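Local atomic coordinates of high potential iron-sulfur protein (PDB entry 3H31), a protein that carries a [4Fe-4S] cluster and probably passes single electrons along the aerobic respiratory chain of Rhodothermus marinus. Residues E2-D7 and Y24-P29; E20-T25 and Q54-P59. One frame throughout, in Å; residues are numbered along the deposited sequence.

Contact 1: residues E2-D7 and Y24-P29; sequences ELTCTD and YTDHSP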
loop_
_atom_site.group_PDB
_atom_site.type_symbol
_atom_site.label_atom_id
_atom_site.label_comp_id
_atom_site.label_asym_id
_atom_site.label_seq_id
_atom_site.Cartn_x
_atom_site.Cartn_y
_atom_site.Cartn_z
ATOM N N GLU A 2 13.266 8.635 4.320
ATOM C CA GLU A 2 12.846 7.387 3.679
ATOM C C GLU A 2 11.581 7.780 2.885
ATOM O O GLU A 2 10.886 8.782 2.988
ATOM C CB GLU A 2 12.711 6.194 4.576
ATOM C CG GLU A 2 14.084 5.578 4.868
ATOM C CD GLU A 2 14.687 5.898 6.208
ATOM O OE1 GLU A 2 14.676 4.944 7.015
ATOM O OE2 GLU A 2 15.181 6.999 6.495
ATOM N N LEU A 3 11.462 6.992 1.841
ATOM C CA LEU A 3 10.284 6.836 1.014
ATOM C C LEU A 3 9.033 6.811 1.870
ATOM O O LEU A 3 8.913 5.965 2.786
ATOM C CB LEU A 3 10.385 5.561 0.194
ATOM C CG LEU A 3 9.186 5.287 -0.719
ATOM C CD1 LEU A 3 9.121 6.397 -1.755
ATOM C CD2 LEU A 3 9.260 3.938 -1.367
ATOM N N THR A 4 8.089 7.663 1.572
ATOM C CA THR A 4 6.768 7.700 2.183
ATOM C C THR A 4 5.733 7.657 1.053
ATOM O O THR A 4 5.943 8.185 -0.018
ATOM C CB THR A 4 6.496 8.893 3.113
ATOM O OG1 THR A 4 6.651 10.070 2.356
ATOM C CG2 THR A 4 7.465 8.946 4.313
ATOM N N CYS A 5 4.590 7.045 1.372
ATOM C CA CYS A 5 3.540 6.764 0.398
ATOM C C CYS A 5 2.163 7.114 0.922
ATOM O O CYS A 5 1.176 6.456 0.657
ATOM C CB CYS A 5 3.569 5.295 -0.074
ATOM S SG CYS A 5 5.212 4.852 -0.741
ATOM N N THR A 6 2.118 8.254 1.614
ATOM C CA THR A 6 0.891 8.714 2.259
ATOM C C THR A 6 0.296 9.934 1.583
ATOM O O THR A 6 -0.694 10.482 2.088
ATOM C CB THR A 6 1.196 9.002 3.752
ATOM O OG1 THR A 6 2.348 9.809 3.789
ATOM C CG2 THR A 6 1.396 7.724 4.553
ATOM N N ASP A 7 0.833 10.389 0.437
ATOM C CA ASP A 7 0.257 11.527 -0.293
ATOM C C ASP A 7 -0.935 11.084 -1.125
ATOM O O ASP A 7 -0.804 10.537 -2.210
ATOM C CB ASP A 7 1.294 12.197 -1.160
ATOM C CG ASP A 7 0.799 13.432 -1.827
ATOM O OD1 ASP A 7 -0.400 13.793 -1.667
ATOM O OD2 ASP A 7 1.601 14.116 -2.509
ATOM N N TYR A 24 -4.987 1.294 5.600
ATOM C CA TYR A 24 -3.702 1.350 4.904
ATOM C C TYR A 24 -2.682 2.097 5.798
ATOM O O TYR A 24 -2.981 3.191 6.277
ATOM C CB TYR A 24 -3.840 2.024 3.469
ATOM C CG TYR A 24 -2.384 2.168 2.986
ATOM C CD1 TYR A 24 -1.702 1.054 2.496
ATOM C CD2 TYR A 24 -1.681 3.369 3.127
ATOM C CE1 TYR A 24 -0.372 1.148 2.120
ATOM C CE2 TYR A 24 -0.353 3.425 2.824
ATOM C CZ TYR A 24 0.308 2.366 2.301
ATOM O OH TYR A 24 1.629 2.410 2.028
ATOM N N THR A 25 -1.484 1.516 5.874
ATOM C CA THR A 25 -0.370 2.147 6.562
ATOM C C THR A 25 0.883 1.896 5.760
ATOM O O THR A 25 1.058 0.835 5.155
ATOM C CB THR A 25 -0.223 1.590 7.981
ATOM O OG1 THR A 25 0.885 2.190 8.651
ATOM C CG2 THR A 25 -0.031 0.052 8.036
ATOM N N ASP A 26 1.819 2.851 5.790
ATOM C CA ASP A 26 3.145 2.641 5.273
ATOM C C ASP A 26 4.021 1.674 6.092
ATOM O O ASP A 26 5.020 1.173 5.582
ATOM C CB ASP A 26 3.913 3.969 5.182
ATOM C CG ASP A 26 3.781 4.815 3.970
ATOM O OD1 ASP A 26 2.940 4.523 3.082
ATOM O OD2 ASP A 26 4.556 5.831 3.891
ATOM N N HIS A 27 3.682 1.512 7.366
ATOM C CA HIS A 27 4.481 0.773 8.323
ATOM C C HIS A 27 3.655 -0.392 8.856
ATOM O O HIS A 27 3.000 -0.239 9.872
ATOM C CB HIS A 27 4.987 1.669 9.498
ATOM C CG HIS A 27 6.002 2.691 9.083
ATOM N ND1 HIS A 27 5.649 3.956 8.658
ATOM C CD2 HIS A 27 7.351 2.636 9.132
ATOM C CE1 HIS A 27 6.806 4.641 8.421
ATOM N NE2 HIS A 27 7.832 3.851 8.679
ATOM N N SER A 28 3.687 -1.544 8.183
ATOM C CA SER A 28 2.892 -2.654 8.616
ATOM C C SER A 28 3.118 -2.983 10.106
ATOM O O SER A 28 4.295 -3.026 10.500
ATOM C CB SER A 28 3.254 -3.909 7.841
ATOM O OG SER A 28 2.460 -4.961 8.386
ATOM N N PRO A 29 2.026 -3.266 10.825
ATOM C CA PRO A 29 2.178 -3.723 12.218
ATOM C C PRO A 29 2.716 -5.137 12.305
ATOM O O PRO A 29 3.071 -5.544 13.406
ATOM C CB PRO A 29 0.753 -3.687 12.750
ATOM C CG PRO A 29 -0.155 -3.656 11.629
ATOM C CD PRO A 29 0.610 -3.158 10.454
HETATM O O HOH W 1 7.351 5.191 4.890
#
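The first residues of this cluster-binding part of the HiPIP, held at Cys5 by a disulfide to Cys50, are joined to the loop that follows helix 13-21 through one buried carboxylate, that of Asp26. Cys5 N donates to Asp26 OD2 at 2.8 Å with an N-H...O angle of 161° and meets that oxygen on its syn lone pair. The other oxygen, OD1, comes to 3.3 Å from Cys5 CB, and on its anti side it accepts a hydrogen bond from the Tyr24 hydroxyl, whose OH is 2.7 Å from Asp26 OD1 and 17° out of the carboxylate plane. A water completes the grip, donating both to Leu3 O and, at 3.0 Å, to Asp26 OD2. With a donor on each oxygen the carboxylate can hardly rotate, and three donors probably offset much of the cost of burying it. Thr6 adds an apolar wall: its CG2 lies anti to the carbonyl carbon and comes within 3.7 Å of Asp26 OD2. Replacing this aspartate with an alanine is likely to leave Cys5 N and the Tyr24 hydroxyl without this acceptor and the water without one of its two ends.

Tyr24 suits its place by being flat and apolar along the ring yet polar at the end. Its CG is anti to the backbone N (chi1 172°), which sends the hydroxyl across to the aspartate, where it also accepts from His61 N, while Arg19 makes a cation-pi contact with the ring. One residue on, Thr25 OG1 accepts from His27 N at 3.2 Å, an ST turn that shapes the loop around Asp26. The tyrosine itself touches the iron-sulfur cluster, and a tyrosine set against the cubane in this way is a hallmark of the HiPIP cluster pocket.

Contact 2: residues E20-T25 and Q54-P59; sequences ESLQYT and QLIKGP
Ile56 reaches from the loop after strand 52-53 into the turn that ends helix 13-21, and in the conformer described here its two branches meet different residues. From CB, the CG2 methyl lies anti to the carbonyl carbon and packs 3.7 Å from Leu22 CD1, the two side chains running past each other in opposite senses. The longer branch leaves through CG1, set between the backbone N and the carbonyl carbon (chi1 62°), and extends to CD1, which comes to 3.7 Å from Tyr24 CB and 3.9 Å from CD1 of the tyrosine ring. Here the side chains cross at about a right angle. An isoleucine suits the spot: CG2 meets Leu22 while the longer branch carries CD1 to Tyr24. Leu55 broadens the patch, its CD2 lying 3.9 Å from Leu22 CD1.

The backbone turns Leu22 and Tyr24 both toward 54-59: Gln23 takes positive phi in a Schellman motif, and its N bonds to Glu20 O at 2.9 Å. Arg19 ties the other loop to the helix by hydrogen bonds to the carbonyls of Lys57 and Pro59. Ile56 and Tyr24 both touch the cluster, so this apolar packing forms part of the hydrophobic lining characteristic of the HiPIP [4Fe-4S] pocket.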
loop_
_atom_site.group_PDB
_atom_site.type_symbol
_atom_site.label_atom_id
_atom_site.label_comp_id
_atom_site.label_asym_id
_atom_site.label_seq_id
_atom_site.Cartn_x
_atom_site.Cartn_y
_atom_site.Cartn_z
ATOM N N GLU A 20 -8.647 4.289 3.952
ATOM C CA GLU A 20 -8.797 4.379 5.419
ATOM C C GLU A 20 -9.583 3.220 5.978
ATOM O O GLU A 20 -9.275 2.709 7.065
ATOM C CB GLU A 20 -9.484 5.687 5.753
ATOM C CG GLU A 20 -8.613 6.871 5.433
ATOM C CD GLU A 20 -9.291 8.138 5.869
ATOM O OE1 GLU A 20 -10.483 8.218 6.221
ATOM O OE2 GLU A 20 -8.559 9.161 5.804
ATOM N N SER A 21 -10.629 2.799 5.301
ATOM C CA SER A 21 -11.471 1.681 5.694
ATOM C C SER A 21 -10.640 0.451 5.969
ATOM O O SER A 21 -10.867 -0.313 6.927
ATOM C CB SER A 21 -12.526 1.424 4.617
ATOM O OG SER A 21 -13.192 0.206 4.783
ATOM N N LEU A 22 -9.705 0.193 5.063
ATOM C CA LEU A 22 -8.807 -0.940 5.118
ATOM C C LEU A 22 -7.567 -0.705 5.959
ATOM O O LEU A 22 -6.670 -1.552 6.029
ATOM C CB LEU A 22 -8.478 -1.403 3.695
ATOM C CG LEU A 22 -9.701 -1.836 2.879
ATOM C CD1 LEU A 22 -9.268 -2.219 1.459
ATOM C CD2 LEU A 22 -10.472 -2.987 3.555
ATOM N N GLN A 23 -7.504 0.437 6.620
ATOM C CA GLN A 23 -6.409 0.763 7.512
ATOM C C GLN A 23 -5.062 0.720 6.801
ATOM O O GLN A 23 -4.064 0.224 7.295
ATOM C CB GLN A 23 -6.399 -0.115 8.796
ATOM C CG GLN A 23 -7.713 -0.004 9.554
ATOM C CD GLN A 23 -7.607 -0.971 10.722
ATOM O OE1 GLN A 23 -8.357 -1.968 10.711
ATOM N NE2 GLN A 23 -6.761 -0.667 11.683
ATOM N N TYR A 24 -4.987 1.294 5.600
ATOM C CA TYR A 24 -3.702 1.350 4.904
ATOM C C TYR A 24 -2.682 2.097 5.798
ATOM O O TYR A 24 -2.981 3.191 6.277
ATOM C CB TYR A 24 -3.840 2.024 3.469
ATOM C CG TYR A 24 -2.384 2.168 2.986
ATOM C CD1 TYR A 24 -1.702 1.054 2.496
ATOM C CD2 TYR A 24 -1.681 3.369 3.127
ATOM C CE1 TYR A 24 -0.372 1.148 2.120
ATOM C CE2 TYR A 24 -0.353 3.425 2.824
ATOM C CZ TYR A 24 0.308 2.366 2.301
ATOM O OH TYR A 24 1.629 2.410 2.028
ATOM N N THR A 25 -1.484 1.516 5.874
ATOM C CA THR A 25 -0.370 2.147 6.562
ATOM C C THR A 25 0.883 1.896 5.760
ATOM O O THR A 25 1.058 0.835 5.155
ATOM C CB THR A 25 -0.223 1.590 7.981
ATOM O OG1 THR A 25 0.885 2.190 8.651
ATOM C CG2 THR A 25 -0.031 0.052 8.036
ATOM N N GLN A 54 -3.718 -3.212 -6.612
ATOM C CA GLN A 54 -4.863 -3.508 -7.455
ATOM C C GLN A 54 -6.178 -3.175 -6.761
ATOM O O GLN A 54 -7.217 -3.072 -7.430
ATOM C CB GLN A 54 -4.970 -4.990 -7.752
ATOM C CG GLN A 54 -4.035 -5.537 -8.778
ATOM C CD GLN A 54 -4.589 -6.879 -9.215
ATOM O OE1 GLN A 54 -5.779 -7.278 -9.383
ATOM N NE2 GLN A 54 -3.774 -7.860 -9.530
ATOM N N LEU A 55 -6.173 -3.066 -5.446
ATOM C CA LEU A 55 -7.356 -2.877 -4.622
ATOM C C LEU A 55 -7.548 -1.434 -4.187
ATOM O O LEU A 55 -8.622 -0.863 -4.331
ATOM C CB LEU A 55 -7.278 -3.801 -3.400
ATOM C CG LEU A 55 -8.613 -4.093 -2.739
ATOM C CD1 LEU A 55 -9.465 -5.030 -3.605
ATOM C CD2 LEU A 55 -8.385 -4.728 -1.384
ATOM N N ILE A 56 -6.537 -0.819 -3.628
ATOM C CA ILE A 56 -6.761 0.580 -3.262
ATOM C C ILE A 56 -5.794 1.448 -4.046
ATOM O O ILE A 56 -4.742 1.054 -4.554
ATOM C CB ILE A 56 -6.553 0.769 -1.762
ATOM C CG1 ILE A 56 -5.134 0.450 -1.364
ATOM C CG2 ILE A 56 -7.533 -0.089 -1.000
ATOM C CD1 ILE A 56 -4.827 0.692 0.111
ATOM N N LYS A 57 -6.287 2.650 -4.278
ATOM C CA LYS A 57 -5.684 3.598 -5.172
ATOM C C LYS A 57 -4.633 4.399 -4.413
ATOM O O LYS A 57 -4.574 4.430 -3.204
ATOM C CB LYS A 57 -6.745 4.546 -5.724
ATOM C CG LYS A 57 -7.744 3.857 -6.594
ATOM C CD LYS A 57 -7.157 3.618 -7.931
ATOM C CE LYS A 57 -8.091 2.872 -8.883
ATOM N NZ LYS A 57 -7.548 2.967 -10.280
ATOM N N GLY A 58 -3.780 5.059 -5.223
ATOM C CA GLY A 58 -2.751 5.957 -4.694
ATOM C C GLY A 58 -1.434 5.241 -4.478
ATOM O O GLY A 58 -1.236 4.057 -4.835
ATOM N N PRO A 59 -0.462 5.933 -3.917
ATOM C CA PRO A 59 0.865 5.375 -3.670
ATOM C C PRO A 59 0.807 4.354 -2.569
ATOM O O PRO A 59 0.067 4.514 -1.576
ATOM C CB PRO A 59 1.696 6.606 -3.285
ATOM C CG PRO A 59 0.715 7.532 -2.680
ATOM C CD PRO A 59 -0.526 7.363 -3.449
#

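Overall arrangement
The centres of contacts 1 and 2 lie about 10 Å apart in a small, single-chain fold poor in regular structure. Along the sequence come the arm 2-7, helix 13-21, the turn and loop 22-29, and finally 54-59, which follows strand 52-53 of the two-stranded antiparallel sheet. Tyr24 and Thr25 belong to both contacts, and Tyr24 works in both: contact 1 is largely polar, contact 2 apolar. The outer segments also meet directly, Pro59 CG packing 3.5 Å from Cys5 O. Tyr24 and Ile56 thus line the pocket of the cluster, which is bound by Cys35, Cys38, Cys53 and Cys66, while 2-7 packs behind them against Asp26 and Pro59.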